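Local coordinates for AimR transcriptional regulator (Bacillus phage phi3T, PDB 5ZVV), which activates transcription of the phage aimX locus as a homodimer and, on binding the arbitrium peptide, becomes an inactive monomer, so steering the choice between lysis and lysogeny, at residues 44-49 against 76-81; 201-206 against 353-358. All blocks are in the same frame, centred on the assembly; numbering follows the deposited sequence.

Overall arrangement
AimR is an all-alpha protein of the TPR clan, with no strands, and both contacts join places where its helices begin or end. Interaction 1 links the start of helix 47-56 to the start of helix 77-88. Interaction 2 links the end of helix 184-203 to the loop between helices 341-353 and 361-369. The two lie on opposite sides of the chain's centre. Their centres are 38 Å apart and their nearest atoms about 27 Å apart, so they do not touch. Interaction 1 closes along the chain before interaction 2 opens. Neither is touched by the other subunit of the dimer. The segments of interaction 2 are 147 residues apart at their closest ends, those of interaction 1 only 27.

Interaction 1: 44-49 against 76-81; sequences ENLGGL and KKCARQ
Q81 and N45 join side chain to side chain where two helices begin, and the amide of N45 also caps helix 47-56. OD1 of N45 accepts from G47 N of its own segment at 2.9 Å, in an almost straight bond. It accepts a second bond from Q81 NE2 at 2.8 Å, bent to 137°. Both donors stand well out of the carbonyl plane, on opposite faces, and neither lies on a lone pair. N45 has its CG anti to the backbone N (chi1 -169°), which turns OD1 back to both donors. The amide planes of N45 and Q81 lie 44° apart.

Q81 uses both ends of its amide. Its OE1 accepts from the backbone N of L46 at 2.9 Å. The Q81 side chain, extended beyond CG, thus spans from helix 77-88 to the turn ahead of helix 47-56.

Water 1 adds a bridge. It donates to E44 O and accepts from C78 N at 3.0 Å, meeting a backbone N-H in the first turn of helix 77-88.

Beside these polar bonds, L46 packs against C78, and Y68 and F69 of helix 61-69 also touch the leucine. Its CD2 lies 3.8 Å from C78 SG, and its CD1 sits 3.2 Å from C78 O.

Interaction 2: 201-206 against 353-358; sequences SLNENS and KSDDKY
N203 turns its CG anti to the backbone N (chi1 -171°), and chi2 of 72° then rotates the amide so that ND2 meets D355 O. Both helices at this contact end in Schellman motifs. N205 is the C-prime residue of helix 184-203 and D355 that of helix 341-353, each with positive phi. S206 N and N205 N bond back to S201 O and L202 O in the first of them.

The ND2 of N203 donates to D355 O at 2.9 Å. It approaches nearly along the C=O axis, but the bond is bent at the hydrogen and the oxygen is tilted from the amide plane of N203. Two residues after D355, K357 N gives a weak bond to N203 O at 3.3 Å. N203 thus meets this loop through both its side chain and, weakly, its backbone. F165 of helix 165-173 touches both N203 and D355.

D356 shapes the loop from within. Its OD1 accepts from Y358 N at 3.0 Å, forming an Asx turn, and also from F359 N; OD2 is hydrogen-bonded to N325. The CB of K357 lies 3.5 Å from N203 O. The K357 chain runs past the backbone of E204, whose carboxylate is salt-bridged to K169.

N205 and Y358 close the far end. The CB of N205 sits 3.4 Å from K357 O. Its side chain crosses that of Y358 at about a right angle, with the amide and ring planes 51° apart. F240 meets the same ring edge-to-face. The OD1 of N205 lies against the ring's rim, in its plane, 3.1 Å from Y358 CD1.

Interaction 1: 44-49 against 76-81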
loop_
_atom_site.group_PDB
_atom_site.type_symbol
_atom_site.label_atom_id
_atom_site.label_comp_id
_atom_site.label_asym_id
_atom_site.label_seq_id
_atom_site.Cartn_x
_atom_site.Cartn_y
_atom_site.Cartn_z
ATOM N N GLU A 44 17.584 38.149 -4.433
ATOM C CA GLU A 44 16.263 37.823 -4.951
ATOM C C GLU A 44 16.127 36.347 -5.304
ATOM O O GLU A 44 15.071 35.751 -5.063
ATOM C CB GLU A 44 15.963 38.696 -6.175
ATOM C CG GLU A 44 14.549 38.571 -6.719
ATOM C CD GLU A 44 14.204 39.682 -7.693
ATOM O OE1 GLU A 44 14.827 40.761 -7.609
ATOM O OE2 GLU A 44 13.315 39.476 -8.546
ATOM N N ASN A 45 17.182 35.742 -5.845
ATOM C CA ASN A 45 17.154 34.345 -6.255
ATOM C C ASN A 45 18.521 33.733 -5.985
ATOM O O ASN A 45 19.548 34.371 -6.226
ATOM C CB ASN A 45 16.787 34.210 -7.739
ATOM C CG ASN A 45 16.477 32.774 -8.145
ATOM O OD1 ASN A 45 16.921 31.818 -7.508
ATOM N ND2 ASN A 45 15.712 32.621 -9.218
ATOM N N LEU A 46 18.525 32.489 -5.501
ATOM C CA LEU A 46 19.765 31.813 -5.145
ATOM C C LEU A 46 20.389 31.032 -6.294
ATOM O O LEU A 46 21.586 30.735 -6.235
ATOM C CB LEU A 46 19.532 30.851 -3.976
ATOM C CG LEU A 46 19.192 31.434 -2.606
ATOM C CD1 LEU A 46 18.976 30.306 -1.611
ATOM C CD2 LEU A 46 20.292 32.369 -2.131
ATOM N N GLY A 47 19.614 30.696 -7.326
ATOM C CA GLY A 47 20.054 29.791 -8.375
ATOM C C GLY A 47 21.430 30.062 -8.954
ATOM O O GLY A 47 22.319 29.201 -8.895
ATOM N N GLY A 48 21.616 31.257 -9.517
ATOM C CA GLY A 48 22.910 31.600 -10.079
ATOM C C GLY A 48 24.014 31.596 -9.041
ATOM O O GLY A 48 25.097 31.050 -9.275
ATOM N N LEU A 49 23.750 32.193 -7.875
ATOM C CA LEU A 49 24.746 32.194 -6.809
ATOM C C LEU A 49 25.110 30.776 -6.396
ATOM O O LEU A 49 26.288 30.473 -6.180
ATOM C CB LEU A 49 24.241 32.980 -5.602
ATOM C CG LEU A 49 25.224 32.979 -4.427
ATOM C CD1 LEU A 49 26.486 33.764 -4.768
ATOM C CD2 LEU A 49 24.572 33.529 -3.182
ATOM N N LYS A 76 11.178 36.082 2.541
ATOM C CA LYS A 76 11.256 36.220 1.092
ATOM C C LYS A 76 11.618 34.891 0.430
ATOM O O LYS A 76 11.860 33.877 1.091
ATOM C CB LYS A 76 12.252 37.320 0.716
ATOM C CG LYS A 76 11.799 38.710 1.147
ATOM C CD LYS A 76 12.737 39.784 0.625
ATOM C CE LYS A 76 12.129 41.172 0.768
ATOM N NZ LYS A 76 11.886 41.537 2.190
ATOM N N LYS A 77 11.659 34.919 -0.907
ATOM C CA LYS A 77 11.791 33.697 -1.698
ATOM C C LYS A 77 13.144 33.022 -1.486
ATOM O O LYS A 77 13.235 31.786 -1.480
ATOM C CB LYS A 77 11.575 34.020 -3.177
ATOM C CG LYS A 77 12.275 33.073 -4.139
ATOM C CD LYS A 77 12.494 33.718 -5.500
ATOM C CE LYS A 77 11.238 33.686 -6.353
ATOM N NZ LYS A 77 10.839 32.288 -6.682
ATOM N N CYS A 78 14.205 33.815 -1.307
ATOM C CA CYS A 78 15.541 33.245 -1.161
ATOM C C CYS A 78 15.623 32.275 0.011
ATOM O O CYS A 78 16.324 31.261 -0.067
ATOM C CB CYS A 78 16.572 34.358 -0.996
ATOM S SG CYS A 78 17.410 34.818 -2.519
ATOM N N ALA A 79 14.915 32.565 1.103
ATOM C CA ALA A 79 14.952 31.671 2.257
ATOM C C ALA A 79 14.254 30.349 1.958
ATOM O O ALA A 79 14.713 29.286 2.392
ATOM C CB ALA A 79 14.319 32.354 3.469
ATOM N N ARG A 80 13.145 30.394 1.216
ATOM C CA ARG A 80 12.446 29.169 0.834
ATOM C C ARG A 80 13.309 28.313 -0.088
ATOM O O ARG A 80 13.473 27.099 0.130
ATOM C CB ARG A 80 11.118 29.531 0.167
ATOM C CG ARG A 80 10.351 30.608 0.913
ATOM C CD ARG A 80 8.989 30.902 0.297
ATOM N NE ARG A 80 8.426 32.125 0.859
ATOM C CZ ARG A 80 8.272 33.260 0.188
ATOM N NH1 ARG A 80 8.609 33.329 -1.090
ATOM N NH2 ARG A 80 7.761 34.324 0.792
ATOM N N GLN A 81 13.876 28.936 -1.126
ATOM C CA GLN A 81 14.862 28.243 -1.948
ATOM C C GLN A 81 15.958 27.639 -1.084
ATOM O O GLN A 81 16.387 26.500 -1.313
ATOM C CB GLN A 81 15.461 29.205 -2.976
ATOM C CG GLN A 81 14.472 29.715 -4.003
ATOM C CD GLN A 81 15.092 30.701 -4.976
ATOM O OE1 GLN A 81 15.880 31.560 -4.588
ATOM N NE2 GLN A 81 14.739 30.576 -6.250
HETATM O O HOH W 1 14.184 36.670 -2.105
#

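Interaction 2: 201-206 against 353-358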
loop_
_atom_site.group_PDB
_atom_site.type_symbol
_atom_site.label_atom_id
_atom_site.label_comp_id
_atom_site.label_asym_id
_atom_site.label_seq_id
_atom_site.Cartn_x
_atom_site.Cartn_y
_atom_site.Cartn_z
ATOM N N SER A 201 11.626 1.932 -10.133
ATOM C CA SER A 201 11.813 1.122 -11.330
ATOM C C SER A 201 12.819 0.008 -11.092
ATOM O O SER A 201 12.612 -1.125 -11.543
ATOM C CB SER A 201 12.255 2.006 -12.495
ATOM O OG SER A 201 11.286 3.006 -12.756
ATOM N N LEU A 202 13.914 0.306 -10.389
ATOM C CA LEU A 202 14.889 -0.736 -10.086
ATOM C C LEU A 202 14.269 -1.836 -9.236
ATOM O O LEU A 202 14.550 -3.023 -9.442
ATOM C CB LEU A 202 16.108 -0.134 -9.382
ATOM C CG LEU A 202 17.265 -1.073 -9.023
ATOM C CD1 LEU A 202 18.574 -0.320 -9.104
ATOM C CD2 LEU A 202 17.103 -1.664 -7.625
ATOM N N ASN A 203 13.425 -1.462 -8.272
ATOM C CA ASN A 203 12.824 -2.466 -7.400
ATOM C C ASN A 203 11.922 -3.417 -8.175
ATOM O O ASN A 203 11.790 -4.589 -7.800
ATOM C CB ASN A 203 12.043 -1.787 -6.277
ATOM C CG ASN A 203 11.578 -2.766 -5.219
ATOM O OD1 ASN A 203 12.382 -3.280 -4.441
ATOM N ND2 ASN A 203 10.277 -3.026 -5.180
ATOM N N GLU A 204 11.303 -2.940 -9.253
ATOM C CA GLU A 204 10.436 -3.759 -10.091
ATOM C C GLU A 204 11.194 -4.473 -11.200
ATOM O O GLU A 204 10.560 -5.055 -12.086
ATOM C CB GLU A 204 9.327 -2.898 -10.701
ATOM C CG GLU A 204 8.357 -2.328 -9.689
ATOM C CD GLU A 204 7.497 -1.231 -10.275
ATOM O OE1 GLU A 204 7.674 -0.915 -11.471
ATOM O OE2 GLU A 204 6.646 -0.684 -9.542
ATOM N N ASN A 205 12.526 -4.442 -11.169
ATOM C CA ASN A 205 13.366 -5.055 -12.199
ATOM C C ASN A 205 13.089 -4.453 -13.577
ATOM O O ASN A 205 13.141 -5.147 -14.595
ATOM C CB ASN A 205 13.196 -6.579 -12.224
ATOM C CG ASN A 205 14.342 -7.286 -12.927
ATOM O OD1 ASN A 205 15.491 -6.849 -12.859
ATOM N ND2 ASN A 205 14.031 -8.379 -13.614
ATOM N N SER A 206 12.785 -3.158 -13.617
ATOM C CA SER A 206 12.644 -2.413 -14.868
ATOM C C SER A 206 13.919 -1.591 -15.031
ATOM O O SER A 206 13.990 -0.427 -14.635
ATOM C CB SER A 206 11.393 -1.542 -14.850
ATOM O OG SER A 206 11.206 -0.895 -16.098
ATOM N N LYS A 353 8.784 -11.565 0.266
ATOM C CA LYS A 353 8.111 -10.797 1.310
ATOM C C LYS A 353 8.528 -9.333 1.295
ATOM O O LYS A 353 7.739 -8.463 1.683
ATOM C CB LYS A 353 8.390 -11.409 2.682
ATOM C CG LYS A 353 7.601 -12.674 2.980
ATOM C CD LYS A 353 7.856 -13.138 4.406
ATOM C CE LYS A 353 7.085 -14.405 4.735
ATOM N NZ LYS A 353 7.351 -14.856 6.132
ATOM N N SER A 354 9.750 -9.040 0.859
ATOM C CA SER A 354 10.227 -7.668 0.764
ATOM C C SER A 354 9.967 -7.054 -0.605
ATOM O O SER A 354 10.428 -5.938 -0.865
ATOM C CB SER A 354 11.722 -7.599 1.097
ATOM O OG SER A 354 12.490 -8.381 0.201
ATOM N N ASP A 355 9.242 -7.756 -1.479
ATOM C CA ASP A 355 8.832 -7.222 -2.779
ATOM C C ASP A 355 10.046 -6.819 -3.616
ATOM O O ASP A 355 10.036 -5.803 -4.316
ATOM C CB ASP A 355 7.865 -6.046 -2.608
ATOM C CG ASP A 355 7.066 -5.753 -3.864
ATOM O OD1 ASP A 355 7.148 -6.545 -4.827
ATOM O OD2 ASP A 355 6.351 -4.727 -3.883
ATOM N N ASP A 356 11.105 -7.620 -3.535
ATOM C CA ASP A 356 12.349 -7.372 -4.260
ATOM C C ASP A 356 12.356 -8.273 -5.489
ATOM O O ASP A 356 12.603 -9.477 -5.387
ATOM C CB ASP A 356 13.557 -7.627 -3.362
ATOM C CG ASP A 356 14.862 -7.116 -3.962
ATOM O OD1 ASP A 356 14.973 -7.036 -5.204
ATOM O OD2 ASP A 356 15.785 -6.796 -3.183
ATOM N N LYS A 357 12.084 -7.687 -6.651
ATOM C CA LYS A 357 12.052 -8.422 -7.907
ATOM C C LYS A 357 13.389 -8.406 -8.634
ATOM O O LYS A 357 13.472 -8.901 -9.763
ATOM C CB LYS A 357 10.960 -7.857 -8.822
ATOM C CG LYS A 357 9.566 -7.885 -8.212
ATOM C CD LYS A 357 8.512 -7.366 -9.178
ATOM C CE LYS A 357 7.129 -7.377 -8.534
ATOM N NZ LYS A 357 6.054 -6.977 -9.486
ATOM N N TYR A 358 14.435 -7.855 -8.017
ATOM C CA TYR A 358 15.748 -7.759 -8.647
ATOM C C TYR A 358 16.738 -8.764 -8.067
ATOM O O TYR A 358 17.285 -9.590 -8.801
ATOM C CB TYR A 358 16.295 -6.331 -8.515
ATOM C CG TYR A 358 17.581 -6.106 -9.280
ATOM C CD1 TYR A 358 17.611 -6.203 -10.664
ATOM C CD2 TYR A 358 18.765 -5.796 -8.619
ATOM C CE1 TYR A 358 18.778 -6.003 -11.371
ATOM C CE2 TYR A 358 19.941 -5.592 -9.323
ATOM C CZ TYR A 358 19.938 -5.696 -10.697
ATOM O OH TYR A 358 21.098 -5.497 -11.407
#